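Local coordinates for putative methyl-accepting chemotaxis signal transduction protein (Campylobacter jejuni subsp. jejuni serotype O:2, PDB 4XMR) that senses amino acids such as isoleucine through a tandem PAS sensory domain and probably passes the signal across the membrane to steer chemotaxis, at residues 71-76 and 91-96; 177-180 and 186-189; 229-232 and 237-240. One frame throughout, in Å; residues are numbered along the deposited sequence. Where two conformers were deposited one is given.

Interaction 1 of 3, residues 71-76 and 91-96; sequences YYRHSI and LLSQKS. With SO4 (sulfate ion), chain F.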
loop_
_atom_site.group_PDB
_atom_site.type_symbol
_atom_site.label_atom_id
_atom_site.label_comp_id
_atom_site.label_asym_id
_atom_site.label_seq_id
_atom_site.Cartn_x
_atom_site.Cartn_y
_atom_site.Cartn_z
ATOM N N TYR B 71 -13.409 15.381 -0.905
ATOM C CA TYR B 71 -12.863 14.651 -2.046
ATOM C C TYR B 71 -11.627 13.869 -1.606
ATOM O O TYR B 71 -11.457 12.709 -1.973
ATOM C CB TYR B 71 -12.545 15.586 -3.222
ATOM C CG TYR B 71 -13.770 16.209 -3.846
ATOM C CD1 TYR B 71 -14.890 15.440 -4.138
ATOM C CD2 TYR B 71 -13.822 17.574 -4.113
ATOM C CE1 TYR B 71 -16.034 16.018 -4.716
ATOM C CE2 TYR B 71 -14.947 18.151 -4.684
ATOM C CZ TYR B 71 -16.052 17.383 -4.980
ATOM O OH TYR B 71 -17.161 17.997 -5.549
ATOM N N TYR B 72 -10.782 14.483 -0.786
ATOM C CA TYR B 72 -9.628 13.749 -0.282
ATOM C C TYR B 72 -10.047 12.556 0.583
ATOM O O TYR B 72 -9.508 11.453 0.449
ATOM C CB TYR B 72 -8.692 14.678 0.493
ATOM C CG TYR B 72 -7.586 15.286 -0.339
ATOM C CD1 TYR B 72 -7.832 16.356 -1.208
ATOM C CD2 TYR B 72 -6.287 14.810 -0.234
ATOM C CE1 TYR B 72 -6.807 16.924 -1.960
ATOM C CE2 TYR B 72 -5.259 15.375 -0.977
ATOM C CZ TYR B 72 -5.520 16.427 -1.829
ATOM O OH TYR B 72 -4.465 16.961 -2.538
ATOM N N ARG B 73 -11.020 12.760 1.462
ATOM C CA ARG B 73 -11.495 11.653 2.294
ATOM C C ARG B 73 -11.943 10.478 1.425
ATOM O O ARG B 73 -11.581 9.327 1.681
ATOM C CB ARG B 73 -12.654 12.069 3.197
ATOM C CG ARG B 73 -13.195 10.890 4.010
ATOM C CD ARG B 73 -14.225 11.281 5.080
ATOM N NE ARG B 73 -15.390 12.005 4.551
ATOM C CZ ARG B 73 -16.455 11.440 3.974
ATOM N NH1 ARG B 73 -16.523 10.124 3.796
ATOM N NH2 ARG B 73 -17.460 12.204 3.549
ATOM N N HIS B 74 -12.730 10.771 0.396
ATOM C CA HIS B 74 -13.196 9.719 -0.488
ATOM C C HIS B 74 -12.056 9.037 -1.213
ATOM O O HIS B 74 -12.087 7.826 -1.422
ATOM C CB HIS B 74 -14.159 10.280 -1.528
ATOM C CG HIS B 74 -15.492 10.655 -0.985
ATOM N ND1 HIS B 74 -16.370 11.455 -1.693
ATOM C CD2 HIS B 74 -16.134 10.315 0.157
ATOM C CE1 HIS B 74 -17.478 11.604 -0.997
ATOM N NE2 HIS B 74 -17.363 10.924 0.135
ATOM N N SER B 75 -11.068 9.814 -1.633
ATOM C CA SER B 75 -10.009 9.256 -2.457
ATOM C C SER B 75 -9.262 8.101 -1.781
ATOM O O SER B 75 -8.842 7.171 -2.455
ATOM C CB SER B 75 -9.042 10.343 -2.929
ATOM O OG SER B 75 -8.276 10.786 -1.846
ATOM N N ILE B 76 -9.136 8.167 -0.455
ATOM C CA ILE B 76 -8.389 7.166 0.299
ATOM C C ILE B 76 -9.276 6.391 1.285
ATOM O O ILE B 76 -8.795 5.514 2.002
ATOM C CB ILE B 76 -7.180 7.819 1.035
ATOM C CG1 ILE B 76 -6.058 6.795 1.310
ATOM C CG2 ILE B 76 -7.637 8.538 2.302
ATOM C CD1 ILE B 76 -4.738 7.415 1.767
ATOM N N LEU B 91 -13.934 21.962 11.065
ATOM C CA LEU B 91 -14.656 21.619 9.864
ATOM C C LEU B 91 -14.399 20.136 9.607
ATOM O O LEU B 91 -13.273 19.743 9.301
ATOM C CB LEU B 91 -14.177 22.469 8.699
ATOM C CG LEU B 91 -14.911 22.232 7.378
ATOM C CD1 LEU B 91 -16.385 22.626 7.490
ATOM C CD2 LEU B 91 -14.242 22.994 6.253
ATOM N N LEU B 92 -15.447 19.325 9.737
ATOM C CA LEU B 92 -15.320 17.868 9.778
ATOM C C LEU B 92 -15.993 17.172 8.604
ATOM O O LEU B 92 -17.199 17.322 8.401
ATOM C CB LEU B 92 -15.900 17.338 11.094
ATOM C CG LEU B 92 -15.963 15.818 11.273
ATOM C CD1 LEU B 92 -14.571 15.177 11.185
ATOM C CD2 LEU B 92 -16.624 15.483 12.596
ATOM N N SER B 93 -15.198 16.430 7.833
ATOM C CA SER B 93 -15.709 15.556 6.786
ATOM C C SER B 93 -15.662 14.103 7.274
ATOM O O SER B 93 -14.581 13.596 7.623
ATOM C CB SER B 93 -14.901 15.717 5.503
ATOM O OG SER B 93 -15.412 14.897 4.471
ATOM N N GLN B 94 -16.827 13.455 7.320
ATOM C CA GLN B 94 -16.933 12.043 7.682
ATOM C C GLN B 94 -18.174 11.416 7.022
ATOM O O GLN B 94 -19.050 12.145 6.551
ATOM C CB GLN B 94 -16.965 11.867 9.202
ATOM C CG GLN B 94 -18.138 12.551 9.881
ATOM C CD GLN B 94 -18.275 12.231 11.372
ATOM O OE1 GLN B 94 -19.344 12.408 11.943
ATOM N NE2 GLN B 94 -17.204 11.772 12.001
ATOM N N LYS B 95 -18.243 10.081 6.993
ATOM C CA LYS B 95 -19.434 9.341 6.534
ATOM C C LYS B 95 -20.707 9.835 7.216
ATOM O O LYS B 95 -20.793 9.835 8.447
ATOM C CB LYS B 95 -19.274 7.828 6.787
ATOM C CG LYS B 95 -20.532 6.968 6.513
ATOM C CD LYS B 95 -20.368 5.513 7.002
ATOM C CE LYS B 95 -21.568 4.639 6.624
ATOM N NZ LYS B 95 -21.450 3.229 7.112
ATOM N N SER B 96 -21.680 10.247 6.396
ATOM C CA SER B 96 -23.013 10.692 6.828
ATOM C C SER B 96 -23.745 11.349 5.671
ATOM O O SER B 96 -23.967 12.562 5.686
ATOM C CB SER B 96 -22.960 11.686 7.990
ATOM O OG SER B 96 -21.997 12.702 7.771
HETATM S S SO4 F . -20.115 9.799 2.404
HETATM O O1 SO4 F . -19.541 11.054 1.940
HETATM O O2 SO4 F . -20.776 9.134 1.286
HETATM O O3 SO4 F . -19.056 8.940 2.927
HETATM O O4 SO4 F . -21.088 10.079 3.454
HETATM O O HOH W 1 -18.175 15.092 4.133
#
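Arg-73 reaches from helix 58-76 to the end of strand 90-94 and meets Ser-93 through its NE, which donates a nearly straight bond to Ser-93 OG (2.9 Å, N-H...O 171°). The hydroxyl sits only slightly out of the guanidinium plane, so the bond is made at the edge of the group. A bend at chi3 (57°), after an extended start to the chain, turns the guanidinium so that one face rests on the backbone of the other segment, with Gln-94 C over its centre 3.5 Å above the plane and Lys-95 N nearer the rim. A water bridges the same two side chains, 3.0 Å from Arg-73 NH2 and 2.8 Å from Ser-93 OG.

The far edge of the guanidinium grips a sulfate, probably from the crystallisation liquor: NH1 donates to O3 and NH2 to O1. His-74 adds NE2, which donates in the ring plane to the same O1 at 2.8 Å, and Ser-96 N donates to O4. His-74 ND1 is hydrogen-bonded to Asp-46 OD2 of the second subunit; with acceptors at both nitrogens the ring is probably doubly protonated and its rotation fixed. The contact ties helix 58-76 to strand 90-94 of the six-stranded antiparallel sheet, the helix-on-sheet packing of the first PAS-like (PDC) sensor module, probably membrane-distal, which binds isoleucine.

Interaction 2 of 3, residues 177-180 and 186-189; sequences TFLF and IFAA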
loop_
_atom_site.group_PDB
_atom_site.type_symbol
_atom_site.label_atom_id
_atom_site.label_comp_id
_atom_site.label_asym_id
_atom_site.label_seq_id
_atom_site.Cartn_x
_atom_site.Cartn_y
_atom_site.Cartn_z
ATOM N N THR B 177 3.998 -13.028 12.414
ATOM C CA THR B 177 4.477 -11.702 12.760
ATOM C C THR B 177 3.406 -10.916 13.498
ATOM O O THR B 177 2.207 -11.149 13.330
ATOM C CB THR B 177 4.934 -10.922 11.524
ATOM O OG1 THR B 177 3.830 -10.810 10.620
ATOM C CG2 THR B 177 6.091 -11.628 10.817
ATOM N N PHE B 178 3.854 -9.989 14.336
ATOM C CA PHE B 178 2.949 -9.188 15.145
ATOM C C PHE B 178 3.612 -7.883 15.559
ATOM O O PHE B 178 4.819 -7.730 15.422
ATOM C CB PHE B 178 2.383 -9.985 16.339
ATOM C CG PHE B 178 3.420 -10.716 17.165
ATOM C CD1 PHE B 178 3.886 -11.964 16.766
ATOM C CD2 PHE B 178 3.878 -10.196 18.370
ATOM C CE1 PHE B 178 4.824 -12.659 17.526
ATOM C CE2 PHE B 178 4.813 -10.893 19.141
ATOM C CZ PHE B 178 5.277 -12.121 18.710
ATOM N N LEU B 179 2.797 -6.934 16.011
ATOM C CA LEU B 179 3.258 -5.606 16.392
ATOM C C LEU B 179 2.831 -5.267 17.804
ATOM O O LEU B 179 1.689 -5.521 18.179
ATOM C CB LEU B 179 2.648 -4.534 15.485
ATOM C CG LEU B 179 2.919 -4.521 13.994
ATOM C CD1 LEU B 179 2.223 -3.294 13.395
ATOM C CD2 LEU B 179 4.412 -4.498 13.711
ATOM N N PHE B 180 3.739 -4.648 18.557
ATOM C CA PHE B 180 3.401 -4.007 19.821
ATOM C C PHE B 180 3.407 -2.503 19.635
ATOM O O PHE B 180 4.188 -1.972 18.846
ATOM C CB PHE B 180 4.428 -4.348 20.902
ATOM C CG PHE B 180 4.456 -5.794 21.282
ATOM C CD1 PHE B 180 3.586 -6.279 22.242
ATOM C CD2 PHE B 180 5.367 -6.656 20.692
ATOM C CE1 PHE B 180 3.606 -7.607 22.601
ATOM C CE2 PHE B 180 5.396 -7.986 21.049
ATOM C CZ PHE B 180 4.518 -8.462 22.007
ATOM N N ILE B 186 0.118 -5.363 22.809
ATOM C CA ILE B 186 -0.116 -5.989 21.513
ATOM C C ILE B 186 -1.077 -5.125 20.683
ATOM O O ILE B 186 -2.062 -4.589 21.202
ATOM C CB ILE B 186 -0.611 -7.443 21.668
ATOM C CG1 ILE B 186 -0.513 -8.201 20.339
ATOM C CG2 ILE B 186 -2.014 -7.486 22.242
ATOM C CD1 ILE B 186 0.907 -8.515 19.948
ATOM N N PHE B 187 -0.761 -4.967 19.399
ATOM C CA PHE B 187 -1.448 -4.007 18.541
ATOM C C PHE B 187 -1.993 -4.660 17.271
ATOM O O PHE B 187 -3.121 -4.390 16.863
ATOM C CB PHE B 187 -0.499 -2.848 18.206
ATOM C CG PHE B 187 -1.039 -1.884 17.185
ATOM C CD1 PHE B 187 -1.812 -0.805 17.571
ATOM C CD2 PHE B 187 -0.738 -2.041 15.840
ATOM C CE1 PHE B 187 -2.299 0.089 16.632
ATOM C CE2 PHE B 187 -1.219 -1.159 14.894
ATOM C CZ PHE B 187 -2.003 -0.092 15.292
ATOM N N ALA B 188 -1.187 -5.512 16.644
ATOM C CA ALA B 188 -1.587 -6.205 15.419
ATOM C C ALA B 188 -0.945 -7.588 15.384
ATOM O O ALA B 188 0.116 -7.785 15.974
ATOM C CB ALA B 188 -1.172 -5.414 14.181
ATOM N N ALA B 189 -1.580 -8.552 14.717
ATOM C CA ALA B 189 -1.023 -9.904 14.633
ATOM C C ALA B 189 -1.561 -10.684 13.437
ATOM O O ALA B 189 -2.724 -10.538 13.065
ATOM C CB ALA B 189 -1.296 -10.668 15.930
#
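A classic beta bulge marks this hairpin of strands 177-180 and 186-189, at the edge of the five-stranded antiparallel sheet. Phe-187 and Ala-188 both stand opposite Leu-179, and the single carbonyl Leu-179 O accepts from both: Phe-187 N at 2.8 Å and Ala-188 N at 3.3 Å. The return bond, Leu-179 N to Ala-188 O at 2.8 Å, is the straightest of the three, at 168°. Beyond the bulge the register has moved by one, so that Phe-180 pairs with Ile-186 and their side chains diverge at the root.

They meet again further out. With CG1 anti to the backbone N (chi1 -166°), Ile-186 swings CD1 back over one face of the Phe-180 ring, 4.2 Å from its centroid and 22° off the normal, a CH-pi contact. The same methyl touches Phe-178 CD2 at 3.8 Å, the two side chains crossing at about a right angle, while Phe-178 CB packs on Ala-189 CB. Leu-179 runs alongside Phe-187, with its CD1 4.0 Å from Phe-187 CD2, and also lies on the methyl of Ala-188. Val-170 and Leu-166 of helix 163-171 close over Leu-179 and Phe-187 respectively, and Leu-194 packs on Phe-178 and Ala-189.

Across the strands, then, backbone amides supply the polar bonds and the contacts between side chains are apolar; the doubly used carbonyl lets the hairpin take in an extra residue while both bulge N-H groups stay satisfied in a largely buried setting.

Interaction 3 of 3, residues 229-232 and 237-240; sequences ACTK and TACI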
loop_
_atom_site.group_PDB
_atom_site.type_symbol
_atom_site.label_atom_id
_atom_site.label_comp_id
_atom_site.label_asym_id
_atom_site.label_seq_id
_atom_site.Cartn_x
_atom_site.Cartn_y
_atom_site.Cartn_z
ATOM N N ALA B 229 12.512 -12.998 16.984
ATOM C CA ALA B 229 13.322 -11.815 16.750
ATOM C C ALA B 229 12.362 -10.646 16.647
ATOM O O ALA B 229 11.239 -10.789 16.130
ATOM C CB ALA B 229 14.131 -11.943 15.473
ATOM N N CYS B 230 12.783 -9.490 17.135
ATOM C CA CYS B 230 11.968 -8.291 17.026
ATOM C C CYS B 230 12.813 -7.121 16.554
ATOM O O CYS B 230 14.051 -7.153 16.620
ATOM C CB CYS B 230 11.341 -7.910 18.370
ATOM S SG CYS B 230 10.356 -9.162 19.200
ATOM N N THR B 231 12.136 -6.078 16.090
ATOM C CA THR B 231 12.824 -4.860 15.704
ATOM C C THR B 231 11.919 -3.658 15.916
ATOM O O THR B 231 10.687 -3.760 15.827
ATOM C CB THR B 231 13.292 -4.905 14.237
ATOM O OG1 THR B 231 14.130 -3.775 13.971
ATOM C CG2 THR B 231 12.102 -4.912 13.264
ATOM N N LYS B 232 12.524 -2.508 16.185
ATOM C CA LYS B 232 11.753 -1.281 16.301
ATOM C C LYS B 232 11.378 -0.783 14.917
ATOM O O LYS B 232 12.192 -0.787 13.992
ATOM C CB LYS B 232 12.556 -0.213 17.036
ATOM C CG LYS B 232 12.834 -0.537 18.491
ATOM C CD LYS B 232 11.558 -0.851 19.261
ATOM C CE LYS B 232 10.624 0.349 19.321
ATOM N NZ LYS B 232 9.423 0.067 20.153
ATOM N N THR B 237 6.994 -2.095 17.977
ATOM C CA THR B 237 7.932 -3.208 17.944
ATOM C C THR B 237 7.312 -4.309 17.093
ATOM O O THR B 237 6.199 -4.765 17.378
ATOM C CB THR B 237 8.217 -3.744 19.353
ATOM O OG1 THR B 237 8.779 -2.692 20.144
ATOM C CG2 THR B 237 9.196 -4.914 19.290
ATOM N N ALA B 238 8.019 -4.707 16.037
ATOM C CA ALA B 238 7.585 -5.805 15.182
ATOM C C ALA B 238 8.355 -7.056 15.564
ATOM O O ALA B 238 9.570 -7.010 15.723
ATOM C CB ALA B 238 7.810 -5.475 13.710
ATOM N N CYS B 239 7.645 -8.172 15.682
ATOM C CA CYS B 239 8.273 -9.447 16.041
ATOM C C CYS B 239 7.831 -10.577 15.124
ATOM O O CYS B 239 6.747 -10.521 14.514
ATOM C CB CYS B 239 7.889 -9.851 17.465
ATOM S SG CYS B 239 8.392 -8.711 18.770
ATOM N N ILE B 240 8.670 -11.605 15.045
ATOM C CA ILE B 240 8.305 -12.879 14.444
ATOM C C ILE B 240 8.739 -13.971 15.415
ATOM O O ILE B 240 9.829 -13.903 16.007
ATOM C CB ILE B 240 8.948 -13.050 13.044
ATOM C CG1 ILE B 240 8.323 -14.230 12.308
ATOM C CG2 ILE B 240 10.482 -13.158 13.127
ATOM C CD1 ILE B 240 8.691 -14.275 10.835
#
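Matching first torsions set up the disulfide: in both Cys-230 (chi1 -55°) and Cys-239 (chi1 -61°) SG lies beside the backbone N and opposite the carbonyl carbon, which carries each sulfur toward the other on the face that also carries Lys-232 and Thr-237. The bond of 2.1 Å between Cys-230 SG and Cys-239 SG has chi3 of 101°, close to the roughly perpendicular twist that a disulfide prefers. It spans a non-hydrogen-bonded antiparallel pair whose CA atoms approach to 4.0 Å, and lies between two hydrogen-bonded pairs.

On one flank of the bridge Ala-229 and Ile-240 exchange both of their N-H...O bonds, with Ile-240 N to Ala-229 O at 2.9 Å; on the other, Thr-231 and Ala-238 do likewise, with Thr-231 N to Ala-238 O at 2.8 Å. Between these pairs the CA-H groups of Cys-230 and Cys-239 make bent CA-H...O contacts with Ala-238 O and Ala-229 O, and the shorter of these, Cys-230 CA to Ala-238 O, is 3.0 Å.

The disulfide face continues with Thr-237, whose CG2 lies 3.8 Å from Cys-230 CB, and with Lys-232, folded back by bends at chi2 and chi3 so that NZ comes 2.8 Å from Thr-237 OG1. Lys-232 NZ donates a hydrogen bond to Ala-235 O in the turn. Tyr-208 of helix 202-211 packs on Cys-230, Lys-232 and Thr-237, while Thr-231 and Ile-240, on the other face, meet the long helix 9-48. A cross-strand disulfide at a non-hydrogen-bonded pair thus staples the hairpin 224-233/236-243 within the antiparallel sheet of the second PAS-like module, probably membrane-proximal.

How the interactions relate
Interactions 2 and 3 belong to one five-stranded sheet: strands 177-180 and 236-243 are neighbours, joined by Phe-180 N to Thr-237 O at 2.7 Å and by Phe-178 O to Cys-239 N, with Leu-179 packed on Ala-238. Both are buried, but the edge hairpin of interaction 2 is bulged, its backbone bonds supplemented by aromatic and aliphatic packing, whereas the regular hairpin of interaction 3 carries a covalent link. Interaction 1 stands apart in the other sheet, its centre about 28 Å and 34 Å from theirs. It is partly exposed, joins helix to strand, and is made by a charged side chain, with a water and a probably adventitious sulfate at its rim, beside the subunit interface.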